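Local coordinates for protein oligogalacturonate-specific porin KdgM (Dickeya dadantii, PDB 4FQE) that forms a monomeric outer-membrane beta-barrel porin specific for oligogalacturonides, and is required for full virulence of this plant pathogen, at residues N90-L95 with R110-F115; G59-A64 with G79-S84; K130-T135 with Y154-S159. One frame throughout, in Å; residues are numbered along the deposited sequence. Where two conformers were deposited one is given.

Interaction 1 (N90-L95 with R110-F115); sequences NYRPYL and RYRPYF. With C8E ((hydroxyethyloxy)tri(ethyloxy)octane), chain H; C8E ((hydroxyethyloxy)tri(ethyloxy)octane), chain E.
The carbonyl oxygen Tyr91 O is gripped by the strand opposite: Phe115 N donates to it at 2.9 Å, and the CA of Tyr114 adds a weaker CH contact. Phe115 O takes the N-H of Tyr91 in return. Beside this pair the two rings run the same way but are slid apart, so that Tyr91 CD2 and Phe115 CD2 touch at 3.5 Å with little overlap. A second reciprocal pair of bonds joins Leu95 to Tyr111. These belong to the hairpin of strands 90-100 and 105-116 in an antiparallel barrel, whose lumenal arginines are consistent with passage of acidic sugars; between the pairs, facing prolines interrupt the ladder. Pro93 and Pro113 have no N-H to give; their rings meet at CG, 4.0 Å apart, and their buried carbonyl oxygens have no hydrogen-bond donor in the model, meeting CA-H groups of Arg112 and Arg92 respectively. On the other face, the bent chains of Arg92 (chi3 -70°) and Arg112 (chi3 70°) bring their guanidinium planes into a stack, centres 3.9 Å apart. Arg112 was deposited in two conformers, so this stack, and Arg110 NH2 over the opposite face, are less certain. Arg92 NH2 forms a salt bridge with Glu61.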
loop_
_atom_site.group_PDB
_atom_site.type_symbol
_atom_site.label_atom_id
_atom_site.label_comp_id
_atom_site.label_asym_id
_atom_site.label_seq_id
_atom_site.Cartn_x
_atom_site.Cartn_y
_atom_site.Cartn_z
ATOM N N ASN A 90 7.071 -13.806 -5.555
ATOM C CA ASN A 90 7.105 -13.973 -4.124
ATOM C C ASN A 90 5.743 -14.274 -3.595
ATOM O O ASN A 90 4.735 -13.840 -4.129
ATOM C CB ASN A 90 7.659 -12.704 -3.374
ATOM C CG ASN A 90 7.315 -11.399 -4.062
ATOM O OD1 ASN A 90 7.961 -10.343 -3.834
ATOM N ND2 ASN A 90 6.302 -11.441 -4.920
ATOM N N TYR A 91 5.767 -15.039 -2.534
ATOM C CA TYR A 91 4.640 -15.271 -1.658
ATOM C C TYR A 91 4.883 -14.357 -0.446
ATOM O O TYR A 91 5.915 -14.428 0.182
ATOM C CB TYR A 91 4.613 -16.739 -1.247
ATOM C CG TYR A 91 3.753 -17.047 -0.064
ATOM C CD1 TYR A 91 2.454 -16.567 0.020
ATOM C CD2 TYR A 91 4.226 -17.816 0.976
ATOM C CE1 TYR A 91 1.659 -16.838 1.124
ATOM C CE2 TYR A 91 3.418 -18.122 2.070
ATOM C CZ TYR A 91 2.136 -17.618 2.131
ATOM O OH TYR A 91 1.331 -17.894 3.225
ATOM N N ARG A 92 3.928 -13.486 -0.162
ATOM C CA ARG A 92 4.070 -12.519 0.922
ATOM C C ARG A 92 2.780 -12.486 1.709
ATOM O O ARG A 92 1.908 -11.666 1.424
ATOM C CB ARG A 92 4.410 -11.144 0.337
ATOM C CG ARG A 92 5.641 -11.142 -0.555
ATOM C CD ARG A 92 6.106 -9.737 -0.891
ATOM N NE ARG A 92 5.189 -9.039 -1.786
ATOM C CZ ARG A 92 5.295 -7.756 -2.139
ATOM N NH1 ARG A 92 6.262 -6.996 -1.645
ATOM N NH2 ARG A 92 4.420 -7.208 -2.981
ATOM N N PRO A 93 2.628 -13.390 2.687
ATOM C CA PRO A 93 1.497 -13.284 3.591
ATOM C C PRO A 93 1.767 -12.118 4.540
ATOM O O PRO A 93 2.897 -11.674 4.624
ATOM C CB PRO A 93 1.548 -14.596 4.377
ATOM C CG PRO A 93 2.986 -14.904 4.449
ATOM C CD PRO A 93 3.599 -14.391 3.154
ATOM N N TYR A 94 0.752 -11.606 5.215
ATOM C CA TYR A 94 0.998 -10.517 6.162
ATOM C C TYR A 94 -0.003 -10.439 7.279
ATOM O O TYR A 94 -1.065 -11.024 7.190
ATOM C CB TYR A 94 1.037 -9.177 5.428
ATOM C CG TYR A 94 -0.272 -8.723 4.807
ATOM C CD1 TYR A 94 -0.547 -8.943 3.446
ATOM C CD2 TYR A 94 -1.234 -8.065 5.567
ATOM C CE1 TYR A 94 -1.732 -8.490 2.870
ATOM C CE2 TYR A 94 -2.425 -7.639 4.999
ATOM C CZ TYR A 94 -2.667 -7.845 3.648
ATOM O OH TYR A 94 -3.855 -7.435 3.099
ATOM N N LEU A 95 0.365 -9.711 8.324
ATOM C CA LEU A 95 -0.542 -9.341 9.412
ATOM C C LEU A 95 -0.409 -7.824 9.651
ATOM O O LEU A 95 0.676 -7.333 9.918
ATOM C CB LEU A 95 -0.188 -10.095 10.687
ATOM C CG LEU A 95 -1.172 -9.995 11.871
ATOM C CD1 LEU A 95 -2.558 -10.500 11.481
ATOM C CD2 LEU A 95 -0.668 -10.786 13.093
ATOM N N ARG A 110 2.458 -3.375 9.978
ATOM C CA ARG A 110 2.325 -4.573 9.139
ATOM C C ARG A 110 3.607 -5.361 9.169
ATOM O O ARG A 110 4.662 -4.801 8.921
ATOM C CB ARG A 110 1.987 -4.206 7.678
ATOM C CG ARG A 110 1.763 -5.465 6.790
ATOM C CD ARG A 110 1.438 -5.087 5.342
ATOM N NE ARG A 110 2.571 -4.347 4.787
ATOM C CZ ARG A 110 2.580 -3.713 3.625
ATOM N NH1 ARG A 110 1.512 -3.753 2.823
ATOM N NH2 ARG A 110 3.671 -3.040 3.268
ATOM N N TYR A 111 3.499 -6.666 9.450
ATOM C CA TYR A 111 4.595 -7.632 9.270
ATOM C C TYR A 111 4.301 -8.477 8.028
ATOM O O TYR A 111 3.244 -9.088 7.926
ATOM C CB TYR A 111 4.762 -8.527 10.507
ATOM C CG TYR A 111 5.768 -9.652 10.326
ATOM C CD1 TYR A 111 7.117 -9.386 10.091
ATOM C CD2 TYR A 111 5.367 -10.970 10.386
ATOM C CE1 TYR A 111 8.020 -10.413 9.916
ATOM C CE2 TYR A 111 6.263 -12.008 10.205
ATOM C CZ TYR A 111 7.590 -11.714 9.986
ATOM O OH TYR A 111 8.439 -12.772 9.802
ATOM N N ARG A 112 5.227 -8.442 7.068
ATOM C CA ARG A 112 5.049 -9.116 5.792
ATOM C C ARG A 112 6.322 -9.859 5.382
ATOM O O ARG A 112 7.197 -9.286 4.702
ATOM C CB ARG A 112 4.636 -8.098 4.716
ATOM C CG ARG A 112 4.330 -8.685 3.344
ATOM C CD ARG A 112 3.771 -7.647 2.379
ATOM N NE ARG A 112 4.763 -6.653 1.967
ATOM C CZ ARG A 112 4.548 -5.717 1.048
ATOM N NH1 ARG A 112 3.377 -5.641 0.435
ATOM N NH2 ARG A 112 5.504 -4.854 0.729
ATOM N N PRO A 113 6.429 -11.136 5.744
ATOM C CA PRO A 113 7.576 -11.857 5.257
ATOM C C PRO A 113 7.450 -12.037 3.741
ATOM O O PRO A 113 6.356 -11.881 3.187
ATOM C CB PRO A 113 7.523 -13.190 6.013
ATOM C CG PRO A 113 6.131 -13.340 6.461
ATOM C CD PRO A 113 5.580 -11.963 6.631
ATOM N N TYR A 114 8.565 -12.297 3.071
ATOM C CA TYR A 114 8.526 -12.600 1.645
ATOM C C TYR A 114 9.312 -13.879 1.404
ATOM O O TYR A 114 10.350 -14.115 2.005
ATOM C CB TYR A 114 9.015 -11.423 0.764
ATOM C CG TYR A 114 10.448 -10.975 0.946
ATOM C CD1 TYR A 114 11.496 -11.635 0.304
ATOM C CD2 TYR A 114 10.753 -9.862 1.724
ATOM C CE1 TYR A 114 12.809 -11.211 0.457
ATOM C CE2 TYR A 114 12.064 -9.432 1.899
ATOM C CZ TYR A 114 13.082 -10.092 1.252
ATOM O OH TYR A 114 14.382 -9.668 1.418
ATOM N N PHE A 115 8.740 -14.743 0.582
ATOM C CA PHE A 115 9.408 -15.967 0.149
ATOM C C PHE A 115 9.429 -15.814 -1.370
ATOM O O PHE A 115 8.426 -16.057 -2.012
ATOM C CB PHE A 115 8.635 -17.209 0.635
ATOM C CG PHE A 115 8.314 -17.199 2.113
ATOM C CD1 PHE A 115 9.189 -17.762 3.040
ATOM C CD2 PHE A 115 7.134 -16.623 2.585
ATOM C CE1 PHE A 115 8.900 -17.751 4.395
ATOM C CE2 PHE A 115 6.847 -16.592 3.935
ATOM C CZ PHE A 115 7.731 -17.156 4.852
HETATM C C1 C8E H . 2.837 -12.855 8.336
HETATM C C2 C8E H . 2.532 -14.257 8.798
HETATM C C3 C8E H . 1.337 -14.215 9.738
HETATM C C4 C8E H . 0.089 -13.697 9.035
HETATM C C5 C8E H . -0.954 -14.778 8.837
HETATM C C6 C8E H . -0.632 -15.576 7.584
HETATM C C7 C8E H . -1.538 -15.209 6.419
HETATM C C8 C8E H . -1.414 -16.224 5.284
HETATM O O9 C8E H . -2.401 -17.249 5.432
HETATM C C10 C8E H . -2.320 -18.272 4.433
HETATM C C11 C8E H . -3.731 -18.731 4.060
HETATM O O12 C8E H . -4.175 -18.144 2.838
HETATM C C13 C8E H . -5.597 -18.084 2.682
HETATM C C14 C8E H . -6.148 -16.784 3.274
HETATM O O15 C8E H . -7.010 -16.082 2.367
HETATM C C16 C8E H . -8.181 -15.492 2.962
HETATM C C17 C8E H . -7.897 -14.162 3.651
HETATM O O18 C8E H . -7.629 -14.375 5.043
HETATM C C19 C8E H . -6.267 -14.167 5.410
HETATM C C20 C8E H . -5.748 -15.336 6.234
HETATM O O21 C8E H . -4.478 -15.778 5.745
HETATM C C1 C8E E . -0.361 -5.216 15.199
HETATM C C2 C8E E . -0.111 -6.708 15.099
HETATM C C3 C8E E . 0.678 -7.086 13.849
HETATM C C4 C8E E . 2.039 -6.407 13.809
HETATM C C5 C8E E . 3.188 -7.388 13.606
HETATM C C6 C8E E . 3.393 -8.294 14.829
HETATM C C7 C8E E . 4.850 -8.614 15.202
HETATM C C8 C8E E . 5.945 -7.783 14.533
HETATM O O9 C8E E . 7.249 -8.225 14.924
HETATM C C10 C8E E . 8.319 -7.444 14.377
HETATM C C11 C8E E . 9.465 -8.320 13.877
HETATM O O12 C8E E . 10.708 -7.610 14.002
HETATM C C13 C8E E . 11.340 -7.801 15.276
HETATM C C14 C8E E . 12.175 -6.590 15.704
HETATM O O15 C8E E . 11.481 -5.354 15.468
HETATM C C16 C8E E . 12.355 -4.345 14.951
HETATM C C17 C8E E . 11.657 -2.985 14.847
HETATM O O18 C8E E . 12.343 -2.141 13.911
HETATM C C19 C8E E . 13.653 -1.742 14.329
HETATM C C20 C8E E . 14.713 -2.562 13.591
HETATM O O21 C8E E . 15.594 -3.253 14.487
#

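Interaction 2 (G59-A64 with G79-S84); sequences GTEVVA and GFSLES. With C8E ((hydroxyethyloxy)tri(ethyloxy)octane), chain F; C8E ((hydroxyethyloxy)tri(ethyloxy)octane), chain H.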
loop_
_atom_site.group_PDB
_atom_site.type_symbol
_atom_site.label_atom_id
_atom_site.label_comp_id
_atom_site.label_asym_id
_atom_site.label_seq_id
_atom_site.Cartn_x
_atom_site.Cartn_y
_atom_site.Cartn_z
ATOM N N GLY A 59 4.475 -7.600 -14.293
ATOM C CA GLY A 59 4.085 -8.449 -13.175
ATOM C C GLY A 59 2.637 -8.291 -12.798
ATOM O O GLY A 59 1.970 -7.367 -13.251
ATOM N N THR A 60 2.144 -9.217 -11.964
ATOM C CA THR A 60 0.795 -9.111 -11.454
ATOM C C THR A 60 0.774 -9.593 -10.025
ATOM O O THR A 60 1.439 -10.593 -9.710
ATOM C CB THR A 60 -0.216 -9.925 -12.253
ATOM O OG1 THR A 60 0.486 -10.833 -13.095
ATOM C CG2 THR A 60 -1.080 -9.038 -13.141
ATOM N N GLU A 61 -0.019 -8.934 -9.197
ATOM C CA GLU A 61 -0.182 -9.380 -7.801
ATOM C C GLU A 61 -1.646 -9.503 -7.422
ATOM O O GLU A 61 -2.467 -8.689 -7.801
ATOM C CB GLU A 61 0.558 -8.461 -6.841
ATOM C CG GLU A 61 0.528 -8.913 -5.375
ATOM C CD GLU A 61 1.363 -8.029 -4.473
ATOM O OE1 GLU A 61 1.233 -6.802 -4.569
ATOM O OE2 GLU A 61 2.172 -8.551 -3.663
ATOM N N VAL A 62 -1.974 -10.556 -6.675
ATOM C CA VAL A 62 -3.309 -10.698 -6.127
ATOM C C VAL A 62 -3.188 -10.825 -4.626
ATOM O O VAL A 62 -2.243 -11.427 -4.119
ATOM C CB VAL A 62 -4.074 -11.913 -6.710
ATOM C CG1 VAL A 62 -3.313 -13.205 -6.446
ATOM C CG2 VAL A 62 -5.482 -11.972 -6.123
ATOM N N VAL A 63 -4.140 -10.228 -3.917
ATOM C CA VAL A 63 -4.146 -10.205 -2.448
ATOM C C VAL A 63 -5.561 -10.557 -2.026
ATOM O O VAL A 63 -6.524 -9.990 -2.541
ATOM C CB VAL A 63 -3.799 -8.803 -1.863
ATOM C CG1 VAL A 63 -3.710 -8.808 -0.317
ATOM C CG2 VAL A 63 -2.510 -8.248 -2.470
ATOM N N ALA A 64 -5.672 -11.472 -1.083
ATOM C CA ALA A 64 -6.914 -11.720 -0.340
ATOM C C ALA A 64 -6.663 -11.468 1.146
ATOM O O ALA A 64 -5.590 -11.752 1.647
ATOM C CB ALA A 64 -7.392 -13.156 -0.568
ATOM N N GLY A 79 -3.429 -11.458 5.811
ATOM C CA GLY A 79 -3.562 -11.351 4.375
ATOM C C GLY A 79 -2.641 -12.324 3.719
ATOM O O GLY A 79 -1.668 -12.748 4.305
ATOM N N PHE A 80 -2.981 -12.632 2.482
ATOM C CA PHE A 80 -2.303 -13.601 1.633
ATOM C C PHE A 80 -2.051 -12.895 0.310
ATOM O O PHE A 80 -2.977 -12.347 -0.252
ATOM C CB PHE A 80 -3.247 -14.778 1.388
ATOM C CG PHE A 80 -2.709 -15.795 0.436
ATOM C CD1 PHE A 80 -1.866 -16.793 0.871
ATOM C CD2 PHE A 80 -3.041 -15.744 -0.910
ATOM C CE1 PHE A 80 -1.373 -17.728 -0.025
ATOM C CE2 PHE A 80 -2.542 -16.676 -1.810
ATOM C CZ PHE A 80 -1.693 -17.657 -1.350
ATOM N N SER A 81 -0.831 -12.959 -0.210
ATOM C CA SER A 81 -0.543 -12.391 -1.539
ATOM C C SER A 81 0.488 -13.210 -2.303
ATOM O O SER A 81 1.380 -13.824 -1.724
ATOM C CB SER A 81 -0.107 -10.946 -1.469
ATOM O OG SER A 81 1.014 -10.733 -0.641
ATOM N N LEU A 82 0.309 -13.254 -3.606
ATOM C CA LEU A 82 1.233 -13.949 -4.504
ATOM C C LEU A 82 1.498 -12.949 -5.593
ATOM O O LEU A 82 0.558 -12.374 -6.103
ATOM C CB LEU A 82 0.581 -15.152 -5.129
ATOM C CG LEU A 82 0.254 -16.322 -4.217
ATOM C CD1 LEU A 82 -0.394 -17.396 -5.114
ATOM C CD2 LEU A 82 1.523 -16.816 -3.536
ATOM N N GLU A 83 2.762 -12.744 -5.933
ATOM C CA GLU A 83 3.080 -11.982 -7.134
ATOM C C GLU A 83 3.832 -12.834 -8.146
ATOM O O GLU A 83 4.644 -13.655 -7.765
ATOM C CB GLU A 83 3.877 -10.732 -6.792
ATOM C CG GLU A 83 4.515 -10.098 -8.040
ATOM C CD GLU A 83 4.799 -8.618 -7.918
ATOM O OE1 GLU A 83 4.651 -8.057 -6.829
ATOM O OE2 GLU A 83 5.137 -8.009 -8.948
ATOM N N SER A 84 3.550 -12.603 -9.435
ATOM C CA SER A 84 4.161 -13.320 -10.570
ATOM C C SER A 84 4.709 -12.293 -11.565
ATOM O O SER A 84 3.943 -11.469 -12.072
ATOM C CB SER A 84 3.109 -14.138 -11.294
ATOM O OG SER A 84 2.716 -15.284 -10.581
HETATM C C1 C8E F . -8.475 -16.471 -1.442
HETATM C C2 C8E F . -7.106 -17.043 -1.762
HETATM C C3 C8E F . -6.265 -16.228 -2.763
HETATM C C4 C8E F . -7.069 -15.608 -3.894
HETATM C C5 C8E F . -6.330 -15.626 -5.229
HETATM C C6 C8E F . -7.309 -15.315 -6.363
HETATM C C7 C8E F . -6.662 -15.356 -7.758
HETATM C C8 C8E F . -6.866 -16.696 -8.474
HETATM O O9 C8E F . -6.678 -16.562 -9.885
HETATM C C10 C8E F . -5.867 -17.565 -10.513
HETATM C C11 C8E F . -6.168 -17.593 -12.009
HETATM O O12 C8E F . -5.075 -17.061 -12.769
HETATM C C13 C8E F . -5.452 -16.065 -13.734
HETATM C C14 C8E F . -4.339 -15.819 -14.759
HETATM O O15 C8E F . -3.038 -16.089 -14.201
HETATM C C16 C8E F . -2.093 -15.016 -14.295
HETATM C C17 C8E F . -1.072 -15.111 -13.157
HETATM O O18 C8E F . -1.668 -14.641 -11.940
HETATM C C19 C8E F . -0.939 -13.634 -11.229
HETATM C C20 C8E F . -0.721 -14.042 -9.773
HETATM O O21 C8E F . -0.918 -15.449 -9.596
HETATM C C1 C8E H . 2.837 -12.855 8.336
HETATM C C2 C8E H . 2.532 -14.257 8.798
HETATM C C3 C8E H . 1.337 -14.215 9.738
HETATM C C4 C8E H . 0.089 -13.697 9.035
HETATM C C5 C8E H . -0.954 -14.778 8.837
HETATM C C6 C8E H . -0.632 -15.576 7.584
HETATM C C7 C8E H . -1.538 -15.209 6.419
HETATM C C8 C8E H . -1.414 -16.224 5.284
HETATM O O9 C8E H . -2.401 -17.249 5.432
HETATM C C10 C8E H . -2.320 -18.272 4.433
HETATM C C11 C8E H . -3.731 -18.731 4.060
HETATM O O12 C8E H . -4.175 -18.144 2.838
HETATM C C13 C8E H . -5.597 -18.084 2.682
HETATM C C14 C8E H . -6.148 -16.784 3.274
HETATM O O15 C8E H . -7.010 -16.082 2.367
HETATM C C16 C8E H . -8.181 -15.492 2.962
HETATM C C17 C8E H . -7.897 -14.162 3.651
HETATM O O18 C8E H . -7.629 -14.375 5.043
HETATM C C19 C8E H . -6.267 -14.167 5.410
HETATM C C20 C8E H . -5.748 -15.336 6.234
HETATM O O21 C8E H . -4.478 -15.778 5.745
HETATM O O HOH W 1 3.144 -10.858 -3.037
#
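Glu61 and Glu83 both set CG trans to their own backbone nitrogen (chi1 -176° and 166°) and run on extended, which carries the two side chains off the same face of the sheet, where they cross at about a right angle. Their CB atoms sit 4.0 Å apart. The carboxylates end with Glu61 OE2 at 4.1 Å from Glu83 OE1, their planes turned 58° from each other. One bridge goes through water: a single molecule donates to Glu61 OE2 at 2.6 Å and, at a longer 3.2 Å, to Ser81 OG, which is also hydrogen-bonded to Arg92 O on the next strand. Next along this face, Val63 CG2 rests against Ser81 CB at 3.7 Å. The backbone beneath is a regular antiparallel ladder of adjacent strands in the porin barrel, with six N-H to carbonyl bonds in the pairs Thr60-Ser84, Val62-Leu82 and Ala64-Phe80. Those residues face outward, where bound detergent probably takes the place of lipid. The octyl tail of one molecule begins 3.6 Å from Ala64 CB (its C1) and passes Val62, and its polyether end reaches Thr60 and Ser84; another molecule sets its O12 at 3.3 Å from Phe80 CD1. Inside the barrel, Arg92 partners Glu61, and Lys38 forms a salt bridge to Glu83 OE1. With a cation for each acid, the two neighbouring carboxylates can probably both stay ionised despite their closeness.

Interaction 3 (K130-T135 with Y154-S159); sequences KGYTLT and YKKGTS. With C8E ((hydroxyethyloxy)tri(ethyloxy)octane), chain E.
Backbone hydrogen bonds pair Tyr132 with Lys156 and Leu134 with Tyr154, each residue both giving and taking. The bond from Leu134 N to Tyr154 O measures 2.8 Å. A further link from Thr158 N to Lys130 O, where the strand gives way to loop, is modelled implausibly short and its length is doubtful. Between these lie the non-hydrogen-bonded pairs, among them Gly131 with Gly157, whose CA atoms come to 4.1 Å. Aromatic contacts dominate the outward face. A chi1 of 67° sets CG of Tyr132 between its backbone nitrogen and carbonyl carbon, and the ring leans over the partner strand, where Lys156 CB lies over one face, 4.3 Å from the ring centroid, in a CH-pi contact. The tyrosine's far end meets the edge of the next ring: Tyr132 OH lies in the plane of Tyr154, 3.6 Å from its CE2. Apolar contacts continue on both faces. Toward the lumen, Thr133 CG2 packs on Lys155 CG at 3.6 Å, and the lysine chain extends onward. Outside, the polyether part of a detergent places C20 over a face of Tyr154, 3.7 Å from CE1, while C10 touches Leu134 CD2 at the same distance. Tyrosines beside a detergent's polar half, with a solvent-exposed lysine next to them, fit the aromatic girdle by which outer-membrane barrels meet the membrane interface.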
loop_
_atom_site.group_PDB
_atom_site.type_symbol
_atom_site.label_atom_id
_atom_site.label_comp_id
_atom_site.label_asym_id
_atom_site.label_seq_id
_atom_site.Cartn_x
_atom_site.Cartn_y
_atom_site.Cartn_z
ATOM N N LYS A 130 14.492 -14.890 0.733
ATOM C CA LYS A 130 13.464 -14.583 1.722
ATOM C C LYS A 130 13.900 -13.525 2.741
ATOM O O LYS A 130 15.077 -13.255 2.930
ATOM C CB LYS A 130 13.002 -15.834 2.470
ATOM C CG LYS A 130 14.112 -16.649 3.093
ATOM C CD LYS A 130 13.791 -18.139 3.073
ATOM C CE LYS A 130 13.723 -18.699 1.656
ATOM N NZ LYS A 130 13.893 -20.185 1.610
ATOM N N GLY A 131 12.912 -12.959 3.405
ATOM C CA GLY A 131 13.140 -11.866 4.333
ATOM C C GLY A 131 11.804 -11.403 4.861
ATOM O O GLY A 131 10.816 -12.152 4.878
ATOM N N TYR A 132 11.765 -10.154 5.273
ATOM C CA TYR A 132 10.515 -9.584 5.688
ATOM C C TYR A 132 10.544 -8.080 5.598
ATOM O O TYR A 132 11.619 -7.463 5.620
ATOM C CB TYR A 132 10.190 -10.039 7.118
ATOM C CG TYR A 132 11.118 -9.519 8.196
ATOM C CD1 TYR A 132 10.888 -8.279 8.795
ATOM C CD2 TYR A 132 12.189 -10.273 8.656
ATOM C CE1 TYR A 132 11.719 -7.796 9.798
ATOM C CE2 TYR A 132 13.020 -9.797 9.680
ATOM C CZ TYR A 132 12.775 -8.564 10.233
ATOM O OH TYR A 132 13.584 -8.058 11.241
ATOM N N THR A 133 9.363 -7.492 5.476
ATOM C CA THR A 133 9.222 -6.073 5.753
ATOM C C THR A 133 8.375 -5.793 6.990
ATOM O O THR A 133 7.473 -6.556 7.334
ATOM C CB THR A 133 8.666 -5.304 4.555
ATOM O OG1 THR A 133 7.364 -5.800 4.238
ATOM C CG2 THR A 133 9.597 -5.482 3.364
ATOM N N LEU A 134 8.704 -4.686 7.653
ATOM C CA LEU A 134 7.921 -4.171 8.760
ATOM C C LEU A 134 7.616 -2.714 8.393
ATOM O O LEU A 134 8.536 -1.897 8.186
ATOM C CB LEU A 134 8.698 -4.307 10.064
ATOM C CG LEU A 134 7.937 -4.171 11.390
ATOM C CD1 LEU A 134 6.890 -5.256 11.575
ATOM C CD2 LEU A 134 8.880 -4.197 12.614
ATOM N N THR A 135 6.329 -2.417 8.265
ATOM C CA THR A 135 5.858 -1.155 7.722
ATOM C C THR A 135 4.981 -0.506 8.773
ATOM O O THR A 135 4.047 -1.120 9.277
ATOM C CB THR A 135 5.039 -1.390 6.450
ATOM O OG1 THR A 135 5.819 -2.150 5.529
ATOM C CG2 THR A 135 4.655 -0.059 5.799
ATOM N N TYR A 154 10.877 -0.970 7.039
ATOM C CA TYR A 154 12.122 -1.619 7.334
ATOM C C TYR A 154 12.122 -2.963 6.613
ATOM O O TYR A 154 11.239 -3.793 6.839
ATOM C CB TYR A 154 12.226 -1.817 8.845
ATOM C CG TYR A 154 13.396 -2.632 9.311
ATOM C CD1 TYR A 154 14.647 -2.036 9.548
ATOM C CD2 TYR A 154 13.253 -3.991 9.571
ATOM C CE1 TYR A 154 15.724 -2.795 10.005
ATOM C CE2 TYR A 154 14.322 -4.750 10.015
ATOM C CZ TYR A 154 15.551 -4.156 10.236
ATOM O OH TYR A 154 16.596 -4.947 10.694
ATOM N N LYS A 155 13.120 -3.170 5.766
ATOM C CA LYS A 155 13.241 -4.426 5.029
ATOM C C LYS A 155 14.533 -5.112 5.403
ATOM O O LYS A 155 15.601 -4.492 5.411
ATOM C CB LYS A 155 13.189 -4.189 3.527
ATOM C CG LYS A 155 13.100 -5.461 2.689
ATOM C CD LYS A 155 13.112 -5.128 1.207
ATOM C CE LYS A 155 13.135 -6.378 0.353
ATOM N NZ LYS A 155 12.853 -6.041 -1.068
ATOM N N LYS A 156 14.428 -6.409 5.680
ATOM C CA LYS A 156 15.574 -7.210 6.027
ATOM C C LYS A 156 15.546 -8.495 5.243
ATOM O O LYS A 156 14.540 -9.192 5.248
ATOM C CB LYS A 156 15.559 -7.522 7.524
ATOM C CG LYS A 156 16.672 -8.465 7.949
ATOM C CD LYS A 156 17.337 -8.012 9.237
ATOM C CE LYS A 156 18.209 -9.119 9.814
ATOM N NZ LYS A 156 18.988 -8.656 10.999
ATOM N N GLY A 157 16.652 -8.795 4.572
ATOM C CA GLY A 157 16.805 -10.049 3.840
ATOM C C GLY A 157 17.308 -11.181 4.719
ATOM O O GLY A 157 17.890 -10.958 5.796
ATOM N N THR A 158 17.063 -12.405 4.260
ATOM C CA THR A 158 17.755 -13.596 4.762
ATOM C C THR A 158 18.319 -14.389 3.571
ATOM O O THR A 158 17.728 -15.372 3.129
ATOM C CB THR A 158 16.834 -14.487 5.606
ATOM O OG1 THR A 158 16.103 -13.682 6.545
ATOM C CG2 THR A 158 17.661 -15.545 6.346
ATOM N N SER A 159 19.460 -13.936 3.053
ATOM C CA SER A 159 20.100 -14.549 1.886
ATOM C C SER A 159 21.585 -14.189 1.807
ATOM O O SER A 159 22.419 -15.012 1.409
ATOM C CB SER A 159 19.397 -14.103 0.602
ATOM O OG SER A 159 18.059 -14.575 0.557
HETATM C C1 C8E E . -0.361 -5.216 15.199
HETATM C C2 C8E E . -0.111 -6.708 15.099
HETATM C C3 C8E E . 0.678 -7.086 13.849
HETATM C C4 C8E E . 2.039 -6.407 13.809
HETATM C C5 C8E E . 3.188 -7.388 13.606
HETATM C C6 C8E E . 3.393 -8.294 14.829
HETATM C C7 C8E E . 4.850 -8.614 15.202
HETATM C C8 C8E E . 5.945 -7.783 14.533
HETATM O O9 C8E E . 7.249 -8.225 14.924
HETATM C C10 C8E E . 8.319 -7.444 14.377
HETATM C C11 C8E E . 9.465 -8.320 13.877
HETATM O O12 C8E E . 10.708 -7.610 14.002
HETATM C C13 C8E E . 11.340 -7.801 15.276
HETATM C C14 C8E E . 12.175 -6.590 15.704
HETATM O O15 C8E E . 11.481 -5.354 15.468
HETATM C C16 C8E E . 12.355 -4.345 14.951
HETATM C C17 C8E E . 11.657 -2.985 14.847
HETATM O O18 C8E E . 12.343 -2.141 13.911
HETATM C C19 C8E E . 13.653 -1.742 14.329
HETATM C C20 C8E E . 14.713 -2.562 13.591
HETATM O O21 C8E E . 15.594 -3.253 14.487
#

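How the interactions relate
Each contact joins the two strands of a hairpin in one antiparallel barrel, and all three are partly buried. Interaction 1 stands in the middle, touching both others, whereas interactions 2 and 3 keep their centres about 17 Å apart. Strand 90-100 lies against strand 74-85, so the charges of interactions 1 and 2 form one lumenal network; strand 105-116 meets strand 131-142 through backbone bonds and side chains, among them Arg110 with Thr135. Each neighbouring pair shares a detergent molecule on its outer surface. The inward chemistry shifts from acids in interaction 2 through stacked arginines in interaction 1 to threonine and lysine in interaction 3, which has the most exposed residues and runs into loop.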